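Local coordinates for protein beta-1,3-xylanase (Alcaligenes sp., PDB 2COV) that binds beta-1,3-xylan as the family 31 carbohydrate-binding module of a beta-1,3-xylanase, at residues Asp12-Tyr17 and Glu24-Asp29; Tyr38-Asp43 and Thr70-Asp75; Asp66-Phe71 and Ile83-Ile88. All coordinates share one frame; numbering follows the deposited sequence.

Overall arrangement
Contact 1 comes first in the chain and closes a short hairpin, laying strand 22-28 antiparallel to strand 13-19. Contact 2 closes a much longer loop: strand 37-41 meets strand 66-75 only after strands 44-51 and 54-60 have been traversed. Contact 3 then opens on the strand where contact 2 ends, sharing T70 and F71 with it, and closes a second hairpin with strand 80-89. Contact 1 is complete before either of the others begins, so it stands in series with them. In space, however, F13 and H27 of contact 1 pack against F71 and L84, bringing the first hairpin onto the three neighbouring strands joined by contacts 2 and 3.

Contact 1: Asp12-Tyr17 and Glu24-Asp29; sequences DFNFNY and EVYHVD
F13 and H27 face each other as an antiparallel non-hydrogen-bonded pair, their side chains crossing at about a right angle on the side of the sheet that also carries F15 and V25. The rings are near parallel, with planes 28° apart, yet slid until they barely overlap, and the touching is done by F13 CB, 3.5 Å from H27 CD2. D12 O and F13 CA lie over one face of the imidazole, toward its rim. H27 ND1 donates within the ring plane to V28 O at 2.8 Å, which holds the ring against turning. The F13 ring presents an edge to Y26 O, 3.6 Å from F13 CD2.

On the reverse side, Y26 has CG set between its backbone N and carbonyl carbon (chi1 67°), a torsion that brings the phenol across to the partner strand. N14 O sits over one ring face, offset toward the rim, and N14 CB reaches Y26 OH at 3.5 Å. The N16 side chain crosses that of Y26 at about a right angle, but its amide is turned only 29° from the ring plane, ND2 approaching Y26 CE2 obliquely. The same ND2 donates to E24 OE1 at 2.8 Å, the acceptor lying in the amide plane and met nearly along its C-O axis. N96 O also accepts from ND2, while N16 OD1 accepts from C95 N, so the amide is gripped at both ends by the C-terminal segment.

Five backbone hydrogen bonds complete an antiparallel beta hairpin. F13 packs on L69, F71 and L84, consistent with the immunoglobulin-like beta-sandwich of the E-set clan.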
# COMPACT_ATOMS: atom_id res chain seq x y z
N ASP A 12 0.05 -7.99 -23.34
CA ASP A 12 1.01 -6.89 -23.21
C ASP A 12 1.84 -6.93 -21.94
O ASP A 12 2.93 -6.39 -21.94
CB ASP A 12 0.24 -5.58 -23.25
CG ASP A 12 -0.27 -5.21 -24.64
OD1 ASP A 12 0.34 -5.60 -25.65
OD2 ASP A 12 -1.24 -4.43 -24.64
N PHE A 13 1.35 -7.55 -20.89
CA PHE A 13 2.02 -7.71 -19.61
C PHE A 13 2.45 -9.15 -19.54
O PHE A 13 1.60 -10.04 -19.46
CB PHE A 13 1.02 -7.37 -18.50
CG PHE A 13 1.61 -7.27 -17.12
CD1 PHE A 13 0.75 -7.22 -16.03
CD2 PHE A 13 2.98 -7.26 -16.86
CE1 PHE A 13 1.19 -7.13 -14.75
CE2 PHE A 13 3.45 -7.14 -15.57
CZ PHE A 13 2.55 -7.09 -14.53
N ASN A 14 3.74 -9.44 -19.65
CA ASN A 14 4.14 -10.82 -19.84
C ASN A 14 5.61 -11.01 -19.47
O ASN A 14 6.24 -10.16 -18.84
CB ASN A 14 3.82 -11.17 -21.31
CG ASN A 14 3.30 -12.53 -21.55
OD1 ASN A 14 2.46 -12.65 -22.52
ND2 ASN A 14 3.67 -13.47 -20.81
N PHE A 15 6.12 -12.19 -19.80
CA PHE A 15 7.52 -12.53 -19.54
C PHE A 15 8.11 -13.35 -20.64
O PHE A 15 7.41 -14.02 -21.40
CB PHE A 15 7.70 -13.24 -18.21
CG PHE A 15 7.16 -14.63 -18.23
CD1 PHE A 15 5.84 -14.89 -17.97
CD2 PHE A 15 7.99 -15.72 -18.55
CE1 PHE A 15 5.33 -16.20 -18.01
CE2 PHE A 15 7.47 -17.01 -18.62
CZ PHE A 15 6.17 -17.28 -18.29
N ASN A 16 9.45 -13.27 -20.75
CA ASN A 16 10.25 -14.12 -21.55
C ASN A 16 11.18 -14.97 -20.72
O ASN A 16 11.79 -14.51 -19.75
CB ASN A 16 11.19 -13.30 -22.47
CG ASN A 16 10.44 -12.45 -23.46
OD1 ASN A 16 9.58 -12.94 -24.19
ND2 ASN A 16 10.81 -11.16 -23.53
N TYR A 17 11.32 -16.24 -21.10
CA TYR A 17 12.44 -17.03 -20.66
C TYR A 17 13.76 -16.47 -21.26
O TYR A 17 13.82 -16.24 -22.45
CB TYR A 17 12.20 -18.48 -21.08
CG TYR A 17 13.38 -19.41 -20.98
CD1 TYR A 17 14.28 -19.58 -22.03
CD2 TYR A 17 13.57 -20.18 -19.85
CE1 TYR A 17 15.35 -20.47 -21.92
CE2 TYR A 17 14.63 -21.09 -19.76
CZ TYR A 17 15.48 -21.20 -20.77
OH TYR A 17 16.55 -22.13 -20.72
N GLU A 24 12.74 -12.47 -17.96
CA GLU A 24 12.58 -11.05 -18.27
C GLU A 24 11.09 -10.78 -18.14
O GLU A 24 10.29 -11.37 -18.83
CB GLU A 24 13.06 -10.78 -19.69
CG GLU A 24 12.82 -9.30 -20.09
CD GLU A 24 13.28 -8.96 -21.47
OE1 GLU A 24 12.74 -9.53 -22.41
OE2 GLU A 24 14.09 -8.08 -21.62
N VAL A 25 10.77 -9.80 -17.34
CA VAL A 25 9.39 -9.34 -17.14
C VAL A 25 9.23 -8.09 -17.95
O VAL A 25 10.12 -7.24 -17.99
CB VAL A 25 9.11 -9.08 -15.65
CG1 VAL A 25 7.72 -8.54 -15.44
CG2 VAL A 25 9.36 -10.36 -14.81
N TYR A 26 8.14 -7.94 -18.66
CA TYR A 26 7.93 -6.74 -19.47
C TYR A 26 6.47 -6.35 -19.56
O TYR A 26 5.55 -7.09 -19.32
CB TYR A 26 8.49 -6.94 -20.87
CG TYR A 26 7.76 -7.98 -21.72
CD1 TYR A 26 6.64 -7.64 -22.46
CD2 TYR A 26 8.22 -9.30 -21.83
CE1 TYR A 26 5.98 -8.57 -23.24
CE2 TYR A 26 7.56 -10.20 -22.61
CZ TYR A 26 6.45 -9.87 -23.30
OH TYR A 26 5.81 -10.81 -24.12
N HIS A 27 6.29 -5.06 -19.89
CA HIS A 27 5.02 -4.52 -20.25
C HIS A 27 5.19 -3.69 -21.54
O HIS A 27 5.96 -2.74 -21.57
CB HIS A 27 4.37 -3.64 -19.19
CG HIS A 27 2.87 -3.55 -19.33
ND1 HIS A 27 2.26 -3.08 -20.48
CD2 HIS A 27 1.87 -4.00 -18.53
CE1 HIS A 27 0.94 -3.21 -20.34
NE2 HIS A 27 0.66 -3.76 -19.16
N VAL A 28 4.47 -4.05 -22.58
CA VAL A 28 4.43 -3.28 -23.81
C VAL A 28 3.96 -1.85 -23.50
O VAL A 28 3.09 -1.61 -22.68
CB VAL A 28 3.50 -3.96 -24.84
CG1 VAL A 28 3.32 -3.11 -26.11
CG2 VAL A 28 4.10 -5.29 -25.22
N ASP A 29 4.57 -0.87 -24.18
CA ASP A 29 4.17 0.56 -23.99
C ASP A 29 2.72 0.78 -24.38
O ASP A 29 2.36 0.51 -25.53
CB ASP A 29 5.10 1.39 -24.88
CG ASP A 29 4.92 2.85 -24.70
OD1 ASP A 29 4.25 3.26 -23.72
OD2 ASP A 29 5.52 3.58 -25.51

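Contact 2: Tyr38-Asp43 and Thr70-Asp75; sequences YVCLND and TFKVED
Y38 and K72 exchange two backbone hydrogen bonds, Y38 N to K72 O at 2.8 Å and the almost straight K72 N to Y38 O. C40 and T70 form the next hydrogen-bonded pair, less regularly: T70 N meets C40 O from above its carbonyl plane. Beyond the strand end, two waters link D43 to T70 OG1. One accepts from D43 N and donates to T70 OG1 at 2.8 Å; the other donates both to D43 OD2 and to that hydroxyl. D85 is a third partner of T70 OG1, and K68 pairs with D43 OD2. Strand 66-75 lies between strands 37-41 and 80-89 in the antiparallel sheet, consistent with an immunoglobulin-like beta-sandwich, and the C40-C45 disulfide ties strand 37-41 to the next.

C40 CB lies 3.8 Å from T70 CB on the face shared with K72. With CG anti to its carbonyl carbon (chi1 -43°) and the chain extended beyond, K72 brings CE within 4.0 Å of C40 SG. On the other face, V39 CG2 reaches the edge of the F71 ring, 4.0 Å from F71 CD1. Farther out, Y38 OH is hydrogen-bonded to W36 of a neighbouring subunit.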
# COMPACT_ATOMS: atom_id res chain seq x y z
N TYR A 38 8.67 0.91 -12.84
CA TYR A 38 9.28 -0.24 -12.16
C TYR A 38 8.68 -1.52 -12.68
O TYR A 38 7.49 -1.61 -12.86
CB TYR A 38 9.13 -0.19 -10.65
CG TYR A 38 9.94 0.90 -9.98
CD1 TYR A 38 9.46 2.17 -9.85
CD2 TYR A 38 11.21 0.64 -9.51
CE1 TYR A 38 10.23 3.18 -9.32
CE2 TYR A 38 11.99 1.60 -8.97
CZ TYR A 38 11.52 2.88 -8.90
OH TYR A 38 12.29 3.89 -8.37
N VAL A 39 9.57 -2.49 -12.86
CA VAL A 39 9.19 -3.85 -13.14
C VAL A 39 9.60 -4.66 -11.91
O VAL A 39 10.68 -4.51 -11.42
CB VAL A 39 9.95 -4.31 -14.40
CG1 VAL A 39 9.58 -5.69 -14.69
CG2 VAL A 39 9.66 -3.39 -15.60
N CYS A 40 8.72 -5.57 -11.48
CA CYS A 40 8.97 -6.31 -10.23
C CYS A 40 8.62 -7.77 -10.39
O CYS A 40 7.70 -8.16 -11.14
CB CYS A 40 8.14 -5.79 -9.06
SG CYS A 40 7.91 -4.00 -9.01
N LEU A 41 9.35 -8.58 -9.63
CA LEU A 41 9.07 -10.02 -9.51
C LEU A 41 8.96 -10.30 -8.02
O LEU A 41 9.91 -10.06 -7.27
CB LEU A 41 10.26 -10.83 -10.09
CG LEU A 41 10.01 -12.30 -10.24
CD1 LEU A 41 9.11 -12.56 -11.40
CD2 LEU A 41 11.33 -13.12 -10.39
N ASN A 42 7.82 -10.79 -7.60
CA ASN A 42 7.57 -11.00 -6.20
C ASN A 42 7.89 -9.79 -5.34
O ASN A 42 8.41 -9.88 -4.19
CB ASN A 42 8.31 -12.24 -5.63
CG ASN A 42 7.73 -13.55 -6.06
OD1 ASN A 42 6.65 -13.60 -6.71
ND2 ASN A 42 8.40 -14.63 -5.76
N ASP A 43 7.52 -8.61 -5.84
CA ASP A 43 7.67 -7.35 -5.12
C ASP A 43 9.12 -6.89 -4.91
O ASP A 43 9.40 -5.99 -4.13
CB ASP A 43 6.92 -7.31 -3.74
CG ASP A 43 5.56 -7.92 -3.81
OD1 ASP A 43 5.30 -9.01 -3.18
OD2 ASP A 43 4.73 -7.36 -4.56
N THR A 70 4.75 -7.44 -11.31
CA THR A 70 4.15 -6.11 -11.13
C THR A 70 4.84 -5.14 -12.08
O THR A 70 6.03 -5.19 -12.32
CB THR A 70 4.37 -5.58 -9.71
OG1 THR A 70 3.84 -6.52 -8.76
CG2 THR A 70 3.76 -4.23 -9.43
N PHE A 71 3.98 -4.26 -12.62
CA PHE A 71 4.46 -3.13 -13.39
C PHE A 71 3.85 -1.89 -12.81
O PHE A 71 2.63 -1.81 -12.60
CB PHE A 71 4.05 -3.23 -14.86
CG PHE A 71 4.57 -2.12 -15.73
CD1 PHE A 71 5.92 -1.89 -15.82
CD2 PHE A 71 3.77 -1.27 -16.43
CE1 PHE A 71 6.46 -0.85 -16.56
CE2 PHE A 71 4.27 -0.25 -17.22
CZ PHE A 71 5.58 -0.04 -17.26
N LYS A 72 4.72 -0.96 -12.44
CA LYS A 72 4.34 0.33 -11.91
C LYS A 72 4.81 1.43 -12.83
O LYS A 72 5.95 1.42 -13.25
CB LYS A 72 4.96 0.59 -10.52
CG LYS A 72 4.94 -0.53 -9.56
CD LYS A 72 5.44 -0.15 -8.20
CE LYS A 72 5.47 -1.32 -7.23
NZ LYS A 72 5.99 -0.94 -5.90
N VAL A 73 3.94 2.37 -13.16
CA VAL A 73 4.30 3.37 -14.12
C VAL A 73 3.75 4.73 -13.81
O VAL A 73 2.57 4.86 -13.45
CB VAL A 73 3.94 2.89 -15.56
CG1 VAL A 73 2.42 2.73 -15.80
CG2 VAL A 73 4.56 3.81 -16.61
N GLU A 74 4.57 5.75 -13.96
CA GLU A 74 4.17 7.17 -13.86
C GLU A 74 3.23 7.48 -14.98
O GLU A 74 3.40 7.06 -16.10
CB GLU A 74 5.44 8.01 -13.97
CG GLU A 74 5.29 9.44 -13.60
CD GLU A 74 4.67 10.33 -14.68
OE1 GLU A 74 5.03 10.24 -15.87
OE2 GLU A 74 3.81 11.18 -14.27
N ASP A 75 2.13 8.23 -14.69
CA ASP A 75 1.15 8.55 -15.72
C ASP A 75 0.56 9.91 -15.48
O ASP A 75 0.65 10.46 -14.40
CB ASP A 75 -0.00 7.48 -15.76
CG ASP A 75 -0.70 7.49 -17.26
OD1 ASP A 75 -1.68 6.93 -17.31
OD2 ASP A 75 -0.16 8.14 -18.19
O HOH W 1 5.85 -8.34 -8.14
O HOH W 2 4.91 -5.33 -6.21

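Contact 3: Asp66-Phe71 and Ile83-Ile88; sequences DYKLTF and ILDRNI
L69 and I88 form the apolar centre, their side chains crossing at about a right angle with L69 CD2 3.7 Å from I88 CG1. With CG1 between its backbone N and carbonyl carbon (chi1 63°), I88 sets that atom against L69 CG, while CG2 packs on L69 CD1 and lies over the centre of the R86 guanidinium face. R86 CG touches L69 CD1 at 4.0 Å, and its NH1 bonds F13 O. L84 CD1 meets the F71 ring at its edge, 4.1 Å from F71 CD2.

Six backbone bonds join Y67 with I88, L69 with R86 and F71 with L84. I83 to R86 also pair antiparallel with a strand of a neighbouring subunit, so the sheet runs on across the interface. On the reverse face T70 and D85 run side by side, and T70 OG1 donates to D85 OD1 at 2.8 Å, almost end-on to the carboxylate oxygen. Replacing T70 with a valine would remove that donor and is likely to leave D85 OD1 without its hydroxyl partner and the carboxylate freer to turn. The extended K68 chain passes close by, CE 3.3 Å from D85 OD1, its NZ going to D43.

L69, L84 and I88 thus face the first hairpin in the interior, whereas the polar face spends its hydroxyl-carboxylate bond and salt bridge within the chain, N87 bonding C45 O of one neighbouring subunit and D85 OD2 only weakly Q81 of another.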
# COMPACT_ATOMS: atom_id res chain seq x y z
N ASP A 66 6.00 -20.26 -9.24
CA ASP A 66 4.97 -19.25 -9.46
C ASP A 66 5.47 -17.92 -8.92
O ASP A 66 6.05 -17.87 -7.84
CB ASP A 66 3.69 -19.58 -8.72
CG ASP A 66 3.13 -20.89 -9.12
OD1 ASP A 66 2.47 -21.54 -8.23
OD2 ASP A 66 3.32 -21.25 -10.30
N TYR A 67 5.20 -16.83 -9.63
CA TYR A 67 5.66 -15.51 -9.29
C TYR A 67 4.55 -14.49 -9.49
O TYR A 67 3.75 -14.61 -10.43
CB TYR A 67 6.83 -15.11 -10.23
CG TYR A 67 8.07 -15.95 -10.00
CD1 TYR A 67 8.34 -17.06 -10.79
CD2 TYR A 67 8.93 -15.66 -8.95
CE1 TYR A 67 9.44 -17.87 -10.55
CE2 TYR A 67 10.07 -16.46 -8.71
CZ TYR A 67 10.27 -17.59 -9.51
OH TYR A 67 11.34 -18.39 -9.29
N LYS A 68 4.61 -13.44 -8.70
CA LYS A 68 3.78 -12.25 -8.96
C LYS A 68 4.60 -11.27 -9.81
O LYS A 68 5.72 -10.85 -9.41
CB LYS A 68 3.41 -11.60 -7.67
CG LYS A 68 2.60 -10.30 -7.80
CD LYS A 68 2.52 -9.61 -6.38
CE LYS A 68 1.87 -8.28 -6.35
NZ LYS A 68 1.99 -7.81 -4.91
N LEU A 69 4.06 -10.92 -10.96
CA LEU A 69 4.65 -9.81 -11.75
C LEU A 69 3.99 -8.53 -11.36
O LEU A 69 2.76 -8.48 -11.19
CB LEU A 69 4.39 -10.06 -13.25
CG LEU A 69 4.73 -11.44 -13.84
CD1 LEU A 69 4.56 -11.42 -15.37
CD2 LEU A 69 6.13 -11.87 -13.41
N THR A 70 4.75 -7.44 -11.31
CA THR A 70 4.15 -6.11 -11.13
C THR A 70 4.84 -5.14 -12.08
O THR A 70 6.03 -5.19 -12.32
CB THR A 70 4.37 -5.58 -9.71
OG1 THR A 70 3.84 -6.52 -8.76
CG2 THR A 70 3.76 -4.23 -9.43
N PHE A 71 3.98 -4.26 -12.62
CA PHE A 71 4.46 -3.13 -13.39
C PHE A 71 3.85 -1.89 -12.81
O PHE A 71 2.63 -1.81 -12.60
CB PHE A 71 4.05 -3.23 -14.86
CG PHE A 71 4.57 -2.12 -15.73
CD1 PHE A 71 5.92 -1.89 -15.82
CD2 PHE A 71 3.77 -1.27 -16.43
CE1 PHE A 71 6.46 -0.85 -16.56
CE2 PHE A 71 4.27 -0.25 -17.22
CZ PHE A 71 5.58 -0.04 -17.26
N ILE A 83 -0.58 0.80 -11.40
CA ILE A 83 0.09 -0.41 -10.92
C ILE A 83 -0.69 -1.62 -11.33
O ILE A 83 -1.85 -1.72 -11.06
CB ILE A 83 0.32 -0.37 -9.40
CG1 ILE A 83 1.18 0.86 -9.01
CG2 ILE A 83 1.00 -1.67 -8.95
CD1 ILE A 83 1.52 0.94 -7.56
N LEU A 84 -0.03 -2.52 -12.01
CA LEU A 84 -0.61 -3.75 -12.53
C LEU A 84 0.06 -4.96 -11.92
O LEU A 84 1.28 -4.98 -11.90
CB LEU A 84 -0.50 -3.85 -14.06
CG LEU A 84 -1.14 -2.76 -14.90
CD1 LEU A 84 -0.15 -1.64 -15.12
CD2 LEU A 84 -1.48 -3.24 -16.26
N ASP A 85 -0.73 -5.94 -11.47
CA ASP A 85 -0.19 -7.18 -10.96
C ASP A 85 -0.75 -8.35 -11.71
O ASP A 85 -1.95 -8.37 -11.97
CB ASP A 85 -0.50 -7.36 -9.45
CG ASP A 85 -0.05 -6.18 -8.54
OD1 ASP A 85 1.13 -5.91 -8.52
OD2 ASP A 85 -0.91 -5.50 -7.84
N ARG A 86 0.06 -9.37 -11.96
CA ARG A 86 -0.49 -10.67 -12.43
C ARG A 86 0.38 -11.80 -11.94
O ARG A 86 1.60 -11.67 -11.94
CB ARG A 86 -0.63 -10.66 -13.91
CG ARG A 86 0.62 -10.79 -14.72
CD ARG A 86 0.37 -10.93 -16.27
NE ARG A 86 -0.29 -12.23 -16.52
CZ ARG A 86 -0.09 -12.96 -17.63
NH1 ARG A 86 0.65 -12.58 -18.66
NH2 ARG A 86 -0.70 -14.14 -17.75
N ASN A 87 -0.21 -12.94 -11.66
CA ASN A 87 0.55 -14.15 -11.29
C ASN A 87 0.80 -15.01 -12.48
O ASN A 87 -0.08 -15.22 -13.33
CB ASN A 87 -0.22 -14.98 -10.25
CG ASN A 87 -0.46 -14.29 -8.96
OD1 ASN A 87 0.24 -13.35 -8.60
ND2 ASN A 87 -1.47 -14.81 -8.20
N ILE A 88 2.02 -15.56 -12.54
CA ILE A 88 2.46 -16.44 -13.62
C ILE A 88 3.26 -17.63 -13.05
O ILE A 88 3.70 -17.60 -11.90
CB ILE A 88 3.30 -15.70 -14.73
CG1 ILE A 88 4.60 -15.13 -14.19
CG2 ILE A 88 2.47 -14.62 -15.36
CD1 ILE A 88 5.81 -16.12 -14.11